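Local structure of ORF14 (Streptomyces clavuligerus, 2WPX) at residues R231-D243 against L284-E296. The protein is a tandem GNAT-family protein of the clavulanic acid biosynthesis pathway that binds acetyl-CoA and probably acts as an acyltransferase. Numbering follows the deposited sequence.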
loop_
_atom_site.group_PDB
_atom_site.type_symbol
_atom_site.label_atom_id
_atom_site.label_comp_id
_atom_site.label_asym_id
_atom_site.label_seq_id
_atom_site.Cartn_x
_atom_site.Cartn_y
_atom_site.Cartn_z
ATOM N N ARG A 231 -8.890 5.886 -9.286
ATOM C CA ARG A 231 -9.375 5.176 -8.136
ATOM C C ARG A 231 -10.091 6.111 -7.129
ATOM O O ARG A 231 -10.515 5.671 -6.105
ATOM C CB ARG A 231 -8.223 4.369 -7.512
ATOM C CG ARG A 231 -7.921 3.153 -8.422
ATOM C CD ARG A 231 -6.601 2.439 -8.085
ATOM N NE ARG A 231 -6.592 2.005 -6.717
ATOM C CZ ARG A 231 -5.658 1.203 -6.208
ATOM N NH1 ARG A 231 -4.710 0.709 -7.013
ATOM N NH2 ARG A 231 -5.703 0.866 -4.927
ATOM N N GLY A 232 -10.273 7.373 -7.470
ATOM C CA GLY A 232 -10.999 8.309 -6.604
ATOM C C GLY A 232 -10.194 8.734 -5.375
ATOM O O GLY A 232 -10.762 9.224 -4.394
ATOM N N ARG A 233 -8.879 8.476 -5.417
ATOM C CA ARG A 233 -7.984 8.853 -4.335
ATOM C C ARG A 233 -7.490 10.289 -4.516
ATOM O O ARG A 233 -7.106 10.696 -5.618
ATOM C CB ARG A 233 -6.767 7.914 -4.291
ATOM C CG ARG A 233 -7.104 6.577 -3.690
ATOM C CD ARG A 233 -5.979 5.626 -3.800
ATOM N NE ARG A 233 -6.306 4.378 -3.111
ATOM C CZ ARG A 233 -5.999 4.173 -1.834
ATOM N NH1 ARG A 233 -5.391 5.130 -1.140
ATOM N NH2 ARG A 233 -6.301 3.037 -1.252
ATOM N N ARG A 234 -7.450 11.005 -3.403
ATOM C CA ARG A 234 -7.005 12.366 -3.313
ATOM C C ARG A 234 -5.685 12.366 -2.514
ATOM O O ARG A 234 -5.521 11.552 -1.594
ATOM C CB ARG A 234 -8.018 13.020 -2.388
ATOM C CG ARG A 234 -8.459 14.310 -2.707
ATOM C CD ARG A 234 -9.954 14.394 -2.393
ATOM N NE ARG A 234 -10.472 14.234 -1.027
ATOM C CZ ARG A 234 -11.513 13.426 -0.715
ATOM N NH1 ARG A 234 -12.064 12.622 -1.634
ATOM N NH2 ARG A 234 -12.011 13.386 0.509
ATOM N N ALA A 235 -4.786 13.329 -2.744
ATOM C CA ALA A 235 -3.534 13.317 -1.981
ATOM C C ALA A 235 -3.146 14.689 -1.440
ATOM O O ALA A 235 -3.643 15.713 -1.918
ATOM C CB ALA A 235 -2.397 12.695 -2.813
ATOM N N TYR A 236 -2.301 14.700 -0.409
ATOM C CA TYR A 236 -1.917 15.959 0.234
ATOM C C TYR A 236 -0.400 15.958 0.447
ATOM O O TYR A 236 0.153 14.991 1.023
ATOM C CB TYR A 236 -2.646 16.152 1.572
ATOM C CG TYR A 236 -4.126 16.339 1.464
ATOM C CD1 TYR A 236 -5.002 15.224 1.357
ATOM C CD2 TYR A 236 -4.685 17.612 1.466
ATOM C CE1 TYR A 236 -6.364 15.390 1.266
ATOM C CE2 TYR A 236 -6.066 17.771 1.371
ATOM C CZ TYR A 236 -6.872 16.663 1.262
ATOM O OH TYR A 236 -8.200 16.810 1.182
ATOM N N HIS A 237 0.276 17.005 -0.039
ATOM C CA HIS A 237 1.746 17.058 0.000
ATOM C C HIS A 237 2.276 18.305 0.710
ATOM O O HIS A 237 1.741 19.384 0.546
ATOM C CB HIS A 237 2.334 17.031 -1.400
ATOM C CG HIS A 237 1.914 15.842 -2.195
ATOM N ND1 HIS A 237 0.729 15.804 -2.901
ATOM C CD2 HIS A 237 2.504 14.633 -2.382
ATOM C CE1 HIS A 237 0.621 14.635 -3.509
ATOM N NE2 HIS A 237 1.693 13.913 -3.224
ATOM N N THR A 238 3.293 18.108 1.536
ATOM C CA THR A 238 4.098 19.183 2.084
ATOM C C THR A 238 5.558 18.899 1.738
ATOM O O THR A 238 6.022 17.768 1.816
ATOM C CB THR A 238 3.960 19.256 3.592
ATOM O OG1 THR A 238 2.580 19.493 3.914
ATOM C CG2 THR A 238 4.869 20.399 4.166
ATOM N N GLY A 239 6.254 19.925 1.292
ATOM C CA GLY A 239 7.659 19.816 0.930
ATOM C C GLY A 239 8.504 20.864 1.635
ATOM O O GLY A 239 8.021 21.917 2.045
ATOM N N ALA A 240 9.777 20.550 1.842
ATOM C CA ALA A 240 10.633 21.534 2.461
ATOM C C ALA A 240 11.664 21.940 1.441
ATOM O O ALA A 240 12.329 21.078 0.862
ATOM C CB ALA A 240 11.298 20.977 3.681
ATOM N N VAL A 241 11.785 23.244 1.210
ATOM C CA VAL A 241 12.782 23.706 0.253
ATOM C C VAL A 241 13.942 24.346 0.959
ATOM O O VAL A 241 13.735 25.123 1.869
ATOM C CB VAL A 241 12.212 24.695 -0.804
ATOM C CG1 VAL A 241 13.354 25.204 -1.690
ATOM C CG2 VAL A 241 11.146 24.005 -1.672
ATOM N N HIS A 242 15.156 24.038 0.533
ATOM C CA HIS A 242 16.341 24.734 1.038
ATOM C C HIS A 242 16.647 25.988 0.223
ATOM O O HIS A 242 17.181 25.893 -0.888
ATOM C CB HIS A 242 17.541 23.785 1.129
ATOM C CG HIS A 242 18.781 24.413 1.720
ATOM N ND1 HIS A 242 19.922 24.669 0.978
ATOM C CD2 HIS A 242 19.065 24.817 2.992
ATOM C CE1 HIS A 242 20.850 25.201 1.767
ATOM N NE2 HIS A 242 20.345 25.326 2.982
ATOM N N ASP A 243 16.346 27.177 0.782
ATOM C CA ASP A 243 16.394 28.422 -0.020
ATOM C C ASP A 243 17.733 28.658 -0.734
ATOM O O ASP A 243 17.761 29.092 -1.889
ATOM C CB ASP A 243 15.992 29.679 0.772
ATOM C CG ASP A 243 14.660 29.508 1.575
ATOM O OD1 ASP A 243 14.537 30.203 2.612
ATOM O OD2 ASP A 243 13.739 28.738 1.201
ATOM N N LEU A 284 7.702 18.060 8.626
ATOM C CA LEU A 284 6.942 17.645 7.473
ATOM C C LEU A 284 5.650 16.828 7.831
ATOM O O LEU A 284 4.572 17.144 7.351
ATOM C CB LEU A 284 7.866 16.912 6.484
ATOM C CG LEU A 284 8.771 17.837 5.661
ATOM C CD1 LEU A 284 9.671 17.010 4.765
ATOM C CD2 LEU A 284 7.989 18.869 4.797
ATOM N N LYS A 285 5.739 15.821 8.689
ATOM C CA LYS A 285 4.523 15.043 9.008
ATOM C C LYS A 285 3.467 15.855 9.707
ATOM O O LYS A 285 2.269 15.707 9.410
ATOM C CB LYS A 285 4.817 13.789 9.830
ATOM C CG LYS A 285 5.592 12.773 9.087
ATOM C CD LYS A 285 6.013 11.728 10.083
ATOM C CE LYS A 285 5.981 10.343 9.466
ATOM N NZ LYS A 285 7.266 10.223 8.808
ATOM N N LEU A 286 3.908 16.732 10.619
ATOM C CA LEU A 286 2.972 17.528 11.387
ATOM C C LEU A 286 2.374 18.608 10.524
ATOM O O LEU A 286 1.164 18.838 10.600
ATOM C CB LEU A 286 3.616 18.134 12.610
ATOM C CG LEU A 286 3.764 17.122 13.730
ATOM C CD1 LEU A 286 4.679 17.771 14.724
ATOM C CD2 LEU A 286 2.418 16.810 14.377
ATOM N N ALA A 287 3.186 19.268 9.694
ATOM C CA ALA A 287 2.611 20.280 8.797
ATOM C C ALA A 287 1.665 19.618 7.794
ATOM O O ALA A 287 0.593 20.146 7.536
ATOM C CB ALA A 287 3.747 21.094 8.029
ATOM N N ASN A 288 2.059 18.480 7.214
ATOM C CA ASN A 288 1.153 17.785 6.270
ATOM C C ASN A 288 -0.133 17.263 6.928
ATOM O O ASN A 288 -1.185 17.270 6.308
ATOM C CB ASN A 288 1.845 16.628 5.559
ATOM C CG ASN A 288 1.302 16.404 4.130
ATOM O OD1 ASN A 288 1.155 15.252 3.684
ATOM N ND2 ASN A 288 1.012 17.500 3.411
ATOM N N LEU A 289 -0.043 16.788 8.166
ATOM C CA LEU A 289 -1.242 16.340 8.848
ATOM C C LEU A 289 -2.182 17.531 9.058
ATOM O O LEU A 289 -3.378 17.455 8.843
ATOM C CB LEU A 289 -0.921 15.644 10.165
ATOM C CG LEU A 289 -2.132 15.053 10.940
ATOM C CD1 LEU A 289 -2.738 13.943 10.161
ATOM C CD2 LEU A 289 -1.797 14.569 12.364
ATOM N N GLU A 290 -1.638 18.663 9.436
ATOM C CA GLU A 290 -2.504 19.765 9.695
ATOM C C GLU A 290 -3.215 20.155 8.406
ATOM O O GLU A 290 -4.379 20.597 8.424
ATOM C CB GLU A 290 -1.692 20.928 10.216
ATOM C CG GLU A 290 -2.524 22.117 10.611
ATOM C CD GLU A 290 -1.623 23.325 10.895
ATOM O OE1 GLU A 290 -0.756 23.671 10.076
ATOM O OE2 GLU A 290 -1.757 23.911 11.961
ATOM N N TYR A 291 -2.477 20.042 7.305
ATOM C CA TYR A 291 -2.942 20.405 6.009
ATOM C C TYR A 291 -4.088 19.426 5.593
ATOM O O TYR A 291 -5.149 19.858 5.172
ATOM C CB TYR A 291 -1.749 20.435 5.056
ATOM C CG TYR A 291 -2.114 20.598 3.607
ATOM C CD1 TYR A 291 -3.147 21.430 3.209
ATOM C CD2 TYR A 291 -1.445 19.901 2.629
ATOM C CE1 TYR A 291 -3.466 21.581 1.842
ATOM C CE2 TYR A 291 -1.749 20.045 1.313
ATOM C CZ TYR A 291 -2.747 20.872 0.920
ATOM O OH TYR A 291 -3.021 20.973 -0.415
ATOM N N VAL A 292 -3.922 18.139 5.809
ATOM C CA VAL A 292 -5.046 17.156 5.687
ATOM C C VAL A 292 -6.305 17.483 6.519
ATOM O O VAL A 292 -7.424 17.592 5.977
ATOM C CB VAL A 292 -4.556 15.735 6.021
ATOM C CG1 VAL A 292 -5.699 14.699 6.055
ATOM C CG2 VAL A 292 -3.519 15.359 5.035
ATOM N N LEU A 293 -6.129 17.662 7.822
ATOM C CA LEU A 293 -7.258 17.827 8.759
ATOM C C LEU A 293 -8.063 19.083 8.466
ATOM O O LEU A 293 -9.241 19.157 8.803
ATOM C CB LEU A 293 -6.747 17.896 10.204
ATOM C CG LEU A 293 -6.701 16.583 10.970
ATOM C CD1 LEU A 293 -6.512 15.471 10.026
ATOM C CD2 LEU A 293 -5.692 16.519 12.139
ATOM N N ARG A 294 -7.454 20.094 7.867
ATOM C CA ARG A 294 -8.243 21.264 7.625
ATOM C C ARG A 294 -9.068 21.100 6.350
ATOM O O ARG A 294 -9.994 21.851 6.116
ATOM C CB ARG A 294 -7.415 22.566 7.696
ATOM C CG ARG A 294 -6.577 22.876 6.483
ATOM C CD ARG A 294 -6.417 24.414 6.259
ATOM N NE ARG A 294 -5.729 25.058 7.373
ATOM C CZ ARG A 294 -4.511 24.718 7.785
ATOM N NH1 ARG A 294 -3.842 23.734 7.178
ATOM N NH2 ARG A 294 -3.969 25.356 8.813
ATOM N N HIS A 295 -8.773 20.068 5.571
ATOM C CA HIS A 295 -9.596 19.715 4.409
ATOM C C HIS A 295 -10.457 18.423 4.596
ATOM O O HIS A 295 -11.411 18.185 3.867
ATOM C CB HIS A 295 -8.682 19.588 3.199
ATOM C CG HIS A 295 -8.022 20.879 2.842
ATOM N ND1 HIS A 295 -8.612 21.803 2.001
ATOM C CD2 HIS A 295 -6.847 21.424 3.243
ATOM C CE1 HIS A 295 -7.818 22.856 1.892
ATOM N NE2 HIS A 295 -6.741 22.648 2.633
ATOM N N GLU A 296 -10.069 17.597 5.570
ATOM C CA GLU A 296 -10.683 16.327 5.867
ATOM C C GLU A 296 -10.863 16.323 7.393
ATOM O O GLU A 296 -10.185 15.594 8.102
ATOM C CB GLU A 296 -9.710 15.221 5.459
ATOM C CG GLU A 296 -10.173 14.195 4.401
ATOM C CD GLU A 296 -10.379 14.773 3.042
ATOM O OE1 GLU A 296 -11.460 15.289 2.822
ATOM O OE2 GLU A 296 -9.521 14.702 2.163
#
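The ring of Y236 has V292 over one face, its CA 4.2 Å above the ring plane and displaced toward the rim, and Y291 at its edge. Y236 and Y291 form a T-shaped (edge-to-face) pair: the centroids are 5.3 Å apart, the planes stand at 81°, and Y236 CD2 points at the Y291 face. CG of Y236 lies anti to the carbonyl carbon, which lays the ring along the last helical turns, with CB 3.7 Å from V292 CG2. H295 completes the aromatic cluster obliquely.

Beyond the ring, Y236 OH donates to E296 OE2 (2.7 Å), and R234 NH2 donates to E296 OE1 (3.0 Å) at the core of a salt bridge, nearly straight at 161° and close to the guanidinium plane. The two donors lie well out of the carboxylate plane, on opposite faces; weak bonds run from R234 NE and NH2 to OE2. The carboxylate thus ties together a charged and a phenolic partner.

Farther along the strand, T238 CG2 packs 3.5 Å from L284 CD2, which also meets A240, while OG1 faces N288.

Strand 234-242 and the segment 284-295 run roughly antiparallel, their axes 7.7 Å apart at 146°; helix 280-295 is thus laid on a sheet in the second GNAT domain. Strands 180-185 and 247-256 flank strand 234-242; L182 and T184 from the first, and T252 and K256 from the second, extend the packing beneath the helix.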